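Local coordinates for macrodomain protein (Streptomyces coelicolor, PDB 5E3B), which probably removes ADP-ribose from ADP-ribosylated thymidine in DNA by hydrolysis, as a member of the macrodomain family, at residues 25-30 and 173-178; 38-43 and 139-144. One frame throughout, in Å; residues are numbered along the deposited sequence. Where two conformers were deposited one is given.

Contact 1. Residues 25-30 and 173-178; sequences SYVRGD and TVYDHG. With NA (sodium ion), chain C.
Val-27 and Tyr-175 meet on one face of a parallel strand pair at the edge of the macrodomain sheet, where outermost strand 25-28 runs beside strand 172-176. CG2 of Val-27 packs against the CD2-CE2 side of the Tyr-175 ring, 3.4 Å from CD2, a tight fit, and also touches CG2 of Thr-173 at 3.6 Å. The valine reaches both because, with CG1 anti to the carbonyl carbon (chi1 -54°), CG2 falls between the backbone N and the carbonyl carbon. Beta-branched valine and threonine suit such extended backbone. On the other face Tyr-26 CD1 lies 4.0 Å from Val-174 CB, the two side chains side by side and pointing the same way.

Between the two faces, four backbone bonds alternate between the strands. Val-174 N donates to Ser-25 O at 2.9 Å, and Val-27 uses both its N and its O, toward Val-174 O and Asp-176 N. Gly-29 N closes the ladder on Asp-176 O at 3.0 Å; a beta carbon here would come tight against Tyr-175 CD2, which suits glycine. Past the strand end, Gly-29 O sits at the edge of the His-177 imidazole, near its plane.

Farther out, Tyr-26 OH is tied to Glu-158 and Tyr-175 OH to His-141, while Asp-30 bonds Thr-32 and pairs with Arg-63. On the face of Tyr-26 and Arg-28, the carboxylate of Asp-176 takes up a sodium ion, which a water also binds. In the conformer given, Asp-176 OD2 lies 2.6 Å from the metal.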
loop_
_atom_site.group_PDB
_atom_site.type_symbol
_atom_site.label_atom_id
_atom_site.label_comp_id
_atom_site.label_asym_id
_atom_site.label_seq_id
_atom_site.Cartn_x
_atom_site.Cartn_y
_atom_site.Cartn_z
ATOM N N SER A 25 -8.823 12.529 1.593
ATOM C CA SER A 25 -9.915 12.356 2.582
ATOM C C SER A 25 -9.370 11.585 3.742
ATOM O O SER A 25 -8.663 10.607 3.539
ATOM C CB SER A 25 -11.109 11.614 1.998
ATOM O OG SER A 25 -12.062 11.230 2.983
ATOM N N TYR A 26 -9.756 11.948 4.979
ATOM C CA TYR A 26 -9.300 11.262 6.167
ATOM C C TYR A 26 -10.543 10.695 6.799
ATOM O O TYR A 26 -11.497 11.445 6.995
ATOM C CB TYR A 26 -8.636 12.212 7.202
ATOM C CG TYR A 26 -7.488 12.934 6.623
ATOM C CD1 TYR A 26 -6.260 12.321 6.472
ATOM C CD2 TYR A 26 -7.707 14.182 6.018
ATOM C CE1 TYR A 26 -5.235 12.997 5.858
ATOM C CE2 TYR A 26 -6.691 14.885 5.392
ATOM C CZ TYR A 26 -5.471 14.295 5.304
ATOM O OH TYR A 26 -4.549 15.094 4.631
ATOM N N VAL A 27 -10.574 9.378 6.987
ATOM C CA VAL A 27 -11.735 8.711 7.555
ATOM C C VAL A 27 -11.322 7.661 8.541
ATOM O O VAL A 27 -10.215 7.128 8.557
ATOM C CB VAL A 27 -12.648 8.102 6.492
ATOM C CG1 VAL A 27 -13.097 9.053 5.449
ATOM C CG2 VAL A 27 -11.924 6.911 5.922
ATOM N N ARG A 28 -12.233 7.395 9.483
ATOM C CA ARG A 28 -12.079 6.332 10.394
ATOM C C ARG A 28 -12.821 5.129 9.780
ATOM O O ARG A 28 -13.989 5.238 9.380
ATOM C CB ARG A 28 -12.631 6.718 11.763
ATOM C CG ARG A 28 -12.623 5.552 12.662
ATOM C CD ARG A 28 -12.309 5.886 14.062
ATOM N NE ARG A 28 -12.573 4.709 14.856
ATOM C CZ ARG A 28 -12.741 4.676 16.168
ATOM N NH1 ARG A 28 -12.682 5.786 16.891
ATOM N NH2 ARG A 28 -13.000 3.515 16.770
ATOM N N GLY A 29 -12.072 4.063 9.604
ATOM C CA GLY A 29 -12.586 2.891 8.903
ATOM C C GLY A 29 -11.543 1.855 8.619
ATOM O O GLY A 29 -10.371 1.966 8.904
ATOM N N ASP A 30 -12.078 0.760 8.048
ATOM C CA ASP A 30 -11.194 -0.380 7.607
ATOM C C ASP A 30 -10.961 -0.098 6.093
ATOM O O ASP A 30 -11.846 -0.099 5.248
ATOM C CB ASP A 30 -11.768 -1.814 7.950
ATOM C CG ASP A 30 -10.993 -3.000 7.333
ATOM O OD1 ASP A 30 -9.898 -2.927 6.800
ATOM O OD2 ASP A 30 -11.518 -4.128 7.400
ATOM N N THR A 173 -7.779 8.243 -0.014
ATOM C CA THR A 173 -8.365 8.240 1.319
ATOM C C THR A 173 -7.462 7.504 2.284
ATOM O O THR A 173 -6.946 6.413 2.038
ATOM C CB THR A 173 -9.733 7.559 1.278
ATOM O OG1 THR A 173 -10.607 8.095 0.269
ATOM C CG2 THR A 173 -10.421 7.493 2.651
ATOM N N VAL A 174 -7.206 8.136 3.464
ATOM C CA VAL A 174 -6.346 7.635 4.510
ATOM C C VAL A 174 -7.210 7.241 5.708
ATOM O O VAL A 174 -8.026 8.032 6.177
ATOM C CB VAL A 174 -5.316 8.708 4.948
ATOM C CG1 VAL A 174 -4.538 8.387 6.201
ATOM C CG2 VAL A 174 -4.403 9.060 3.787
ATOM N N TYR A 175 -7.043 5.986 6.121
ATOM C CA TYR A 175 -7.939 5.392 7.158
ATOM C C TYR A 175 -7.225 5.197 8.485
ATOM O O TYR A 175 -6.119 4.712 8.613
ATOM C CB TYR A 175 -8.385 3.998 6.645
ATOM C CG TYR A 175 -9.216 4.003 5.450
ATOM C CD1 TYR A 175 -8.640 4.188 4.166
ATOM C CD2 TYR A 175 -10.611 3.807 5.485
ATOM C CE1 TYR A 175 -9.417 4.214 3.042
ATOM C CE2 TYR A 175 -11.395 3.818 4.321
ATOM C CZ TYR A 175 -10.778 3.985 3.071
ATOM O OH TYR A 175 -11.594 3.992 1.954
ATOM N N ASP A 176 -7.940 5.629 9.527
ATOM C CA ASP A 176 -7.544 5.277 10.902
ATOM C C ASP A 176 -8.411 4.123 11.453
ATOM O O ASP A 176 -9.567 4.126 11.331
ATOM C CB ASP A 176 -7.673 6.484 11.848
ATOM C CG ASP A 176 -6.743 6.423 13.116
ATOM O OD1 ASP A 176 -5.816 5.542 13.254
ATOM O OD2 ASP A 176 -6.932 7.340 13.987
ATOM N N HIS A 177 -7.695 3.181 12.061
ATOM C CA HIS A 177 -8.238 1.921 12.702
ATOM C C HIS A 177 -7.107 1.276 13.594
ATOM O O HIS A 177 -5.898 1.520 13.382
ATOM C CB HIS A 177 -8.659 0.930 11.649
ATOM C CG HIS A 177 -9.706 -0.081 12.088
ATOM N ND1 HIS A 177 -9.414 -1.159 12.899
ATOM C CD2 HIS A 177 -11.000 -0.264 11.690
ATOM C CE1 HIS A 177 -10.513 -1.880 13.092
ATOM N NE2 HIS A 177 -11.482 -1.382 12.347
ATOM N N GLY A 178 -7.504 0.478 14.587
ATOM C CA GLY A 178 -6.536 -0.168 15.449
ATOM C C GLY A 178 -5.748 -1.251 14.774
ATOM O O GLY A 178 -4.723 -1.585 15.321
HETATM NA NA NA C . -9.039 8.839 13.790
HETATM O O HOH W 1 -9.621 9.136 10.919
#

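Contact 2. Residues 38-43 and 139-144; sequences GVKMIA and SVHLPR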
loop_
_atom_site.group_PDB
_atom_site.type_symbol
_atom_site.label_atom_id
_atom_site.label_comp_id
_atom_site.label_asym_id
_atom_site.label_seq_id
_atom_site.Cartn_x
_atom_site.Cartn_y
_atom_site.Cartn_z
ATOM N N GLY A 38 -16.129 2.610 -8.595
ATOM C CA GLY A 38 -15.045 2.599 -9.523
ATOM C C GLY A 38 -13.978 1.666 -8.947
ATOM O O GLY A 38 -14.197 1.055 -7.909
ATOM N N VAL A 39 -12.896 1.549 -9.656
ATOM C CA VAL A 39 -11.819 0.621 -9.286
ATOM C C VAL A 39 -11.225 1.212 -8.033
ATOM O O VAL A 39 -10.999 2.435 -7.954
ATOM C CB VAL A 39 -10.770 0.496 -10.396
ATOM C CG1 VAL A 39 -9.640 -0.397 -9.958
ATOM C CG2 VAL A 39 -11.444 -0.052 -11.677
ATOM N N LYS A 40 -10.938 0.335 -7.113
ATOM C CA LYS A 40 -10.307 0.677 -5.808
ATOM C C LYS A 40 -8.976 -0.047 -5.681
ATOM O O LYS A 40 -8.877 -1.268 -5.960
ATOM C CB LYS A 40 -11.229 0.243 -4.691
ATOM C CG LYS A 40 -12.484 1.120 -4.688
ATOM C CD LYS A 40 -13.644 0.495 -3.943
ATOM C CE LYS A 40 -14.433 -0.556 -4.730
ATOM N NZ LYS A 40 -15.410 -0.079 -5.752
ATOM N N MET A 41 -7.971 0.680 -5.138
ATOM C CA MET A 41 -6.667 0.098 -4.899
ATOM C C MET A 41 -6.289 0.409 -3.488
ATOM O O MET A 41 -6.223 1.557 -3.102
ATOM C CB MET A 41 -5.617 0.605 -5.848
ATOM C CG MET A 41 -4.319 -0.064 -5.637
ATOM S SD MET A 41 -3.054 0.572 -6.718
ATOM C CE MET A 41 -3.564 0.003 -8.295
ATOM N N ILE A 42 -6.024 -0.668 -2.740
ATOM C CA ILE A 42 -5.647 -0.576 -1.325
ATOM C C ILE A 42 -4.145 -0.756 -1.233
ATOM O O ILE A 42 -3.653 -1.826 -1.541
ATOM C CB ILE A 42 -6.388 -1.631 -0.547
ATOM C CG1 ILE A 42 -7.911 -1.481 -0.731
ATOM C CG2 ILE A 42 -5.983 -1.644 0.890
ATOM C CD1 ILE A 42 -8.584 -2.762 -0.468
ATOM N N ALA A 43 -3.407 0.271 -0.806
ATOM C CA ALA A 43 -1.961 0.246 -0.827
ATOM C C ALA A 43 -1.450 0.290 0.574
ATOM O O ALA A 43 -1.957 1.082 1.413
ATOM C CB ALA A 43 -1.421 1.480 -1.559
ATOM N N SER A 139 -9.271 4.857 -7.484
ATOM C CA SER A 139 -8.936 5.605 -6.258
ATOM C C SER A 139 -8.053 4.764 -5.355
ATOM O O SER A 139 -8.086 3.503 -5.441
ATOM C CB SER A 139 -10.224 5.959 -5.528
ATOM O OG SER A 139 -11.013 4.845 -5.200
ATOM N N VAL A 140 -7.274 5.428 -4.488
ATOM C CA VAL A 140 -6.287 4.748 -3.646
ATOM C C VAL A 140 -6.682 4.901 -2.170
ATOM O O VAL A 140 -7.188 5.967 -1.788
ATOM C CB VAL A 140 -4.876 5.241 -3.944
ATOM C CG1 VAL A 140 -3.907 4.675 -2.973
ATOM C CG2 VAL A 140 -4.514 4.854 -5.392
ATOM N N HIS A 141 -6.529 3.829 -1.403
ATOM C CA HIS A 141 -7.036 3.668 -0.020
ATOM C C HIS A 141 -5.912 3.120 0.795
ATOM O O HIS A 141 -5.350 2.031 0.507
ATOM C CB HIS A 141 -8.252 2.734 -0.080
ATOM C CG HIS A 141 -9.335 3.294 -0.931
ATOM N ND1 HIS A 141 -10.296 4.159 -0.445
ATOM C CD2 HIS A 141 -9.543 3.228 -2.264
ATOM C CE1 HIS A 141 -11.091 4.526 -1.412
ATOM N NE2 HIS A 141 -10.632 4.024 -2.546
ATOM N N LEU A 142 -5.464 3.920 1.813
ATOM C CA LEU A 142 -4.313 3.578 2.565
ATOM C C LEU A 142 -4.580 3.649 4.071
ATOM O O LEU A 142 -5.248 4.549 4.529
ATOM C CB LEU A 142 -3.096 4.477 2.289
ATOM C CG LEU A 142 -2.528 4.691 0.863
ATOM C CD1 LEU A 142 -3.086 5.960 0.389
ATOM C CD2 LEU A 142 -1.007 4.629 0.832
ATOM N N PRO A 143 -4.061 2.694 4.804
ATOM C CA PRO A 143 -4.132 2.879 6.235
ATOM C C PRO A 143 -3.056 3.860 6.661
ATOM O O PRO A 143 -2.001 3.965 6.116
ATOM C CB PRO A 143 -3.756 1.520 6.750
ATOM C CG PRO A 143 -2.833 0.952 5.715
ATOM C CD PRO A 143 -3.375 1.430 4.455
ATOM N N ARG A 144 -3.446 4.555 7.724
ATOM C CA ARG A 144 -2.640 5.531 8.314
ATOM C C ARG A 144 -1.708 4.729 9.088
ATOM O O ARG A 144 -2.095 3.685 9.744
ATOM C CB ARG A 144 -3.557 6.433 9.219
ATOM C CG ARG A 144 -2.808 7.405 10.011
ATOM C CD ARG A 144 -3.759 7.986 11.045
ATOM N NE ARG A 144 -4.592 8.994 10.436
ATOM C CZ ARG A 144 -4.214 10.239 10.173
ATOM N NH1 ARG A 144 -5.084 11.033 9.584
ATOM N NH2 ARG A 144 -2.994 10.709 10.463
HETATM O O HOH W 2 -12.662 4.513 -7.338
#
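Met-41 and Ser-139 share the shortest backbone bond of this parallel pair, Met-41 N to Ser-139 O at 2.8 Å, inside the macrodomain's mixed sheet where strands 40-47 and 139-143 are neighbours. Met-41 O then accepts from His-141 N, and His-141 O receives Ala-43 N, both at 2.9 Å; at the start of the pair Ser-139 N donates to Val-39 O. Val-39 O also accepts from a water at 2.7 Å, and the same water accepts from Ser-139 OG.

Serine suits this place because its small hydroxyl, set between the backbone N and the carbonyl carbon (chi1 57°), serves two partners: it gives its proton to the water and receives one from His-141 NE2 at 2.8 Å. The other ring nitrogen, ND1, is hydrogen-bonded as well, by a residue of the next strand, and with both nitrogens engaged the buried imidazole is fixed in rotation. Its NE2 bond is slightly bent out of the ring, the serine oxygen lying 17° from the plane. The aliphatic part of Lys-40 passes His-141 at a slant, CG 4.1 Å from NE2, before bending away to carry its ammonium back to Gly-38 O and Val-36 O.

On the other face Met-41 and Val-140 point apolar chains at helix 119-136, which covers them. Farther along, the small methyl of Ala-43 meets Leu-142 CD2 at 4.0 Å. Pro-143 has no N-H to continue the ladder; Ala-43 O, buried here without a hydrogen-bonding partner, instead faces Pro-143 CD at 3.4 Å.

In the fold
Both contacts are parallel strand pairings in one mixed sheet, and strands 172-176 and 139-143, one from each, are themselves neighbours. Contact 1 lies at the sheet's edge, its centre about 14 Å from the chain centre, and is largely a surface contact; contact 2 is buried, its centre about 8 Å from the chain centre. Their chemistry follows: charged and polar side chains and a sodium ion gather around contact 1, whereas contact 2 has a helix against one face and a histidine-serine-water network on the other. The two are stitched together by backbone bonding of Tyr-175 N to Leu-142 O, while Arg-144 packs against Tyr-26 and Val-174.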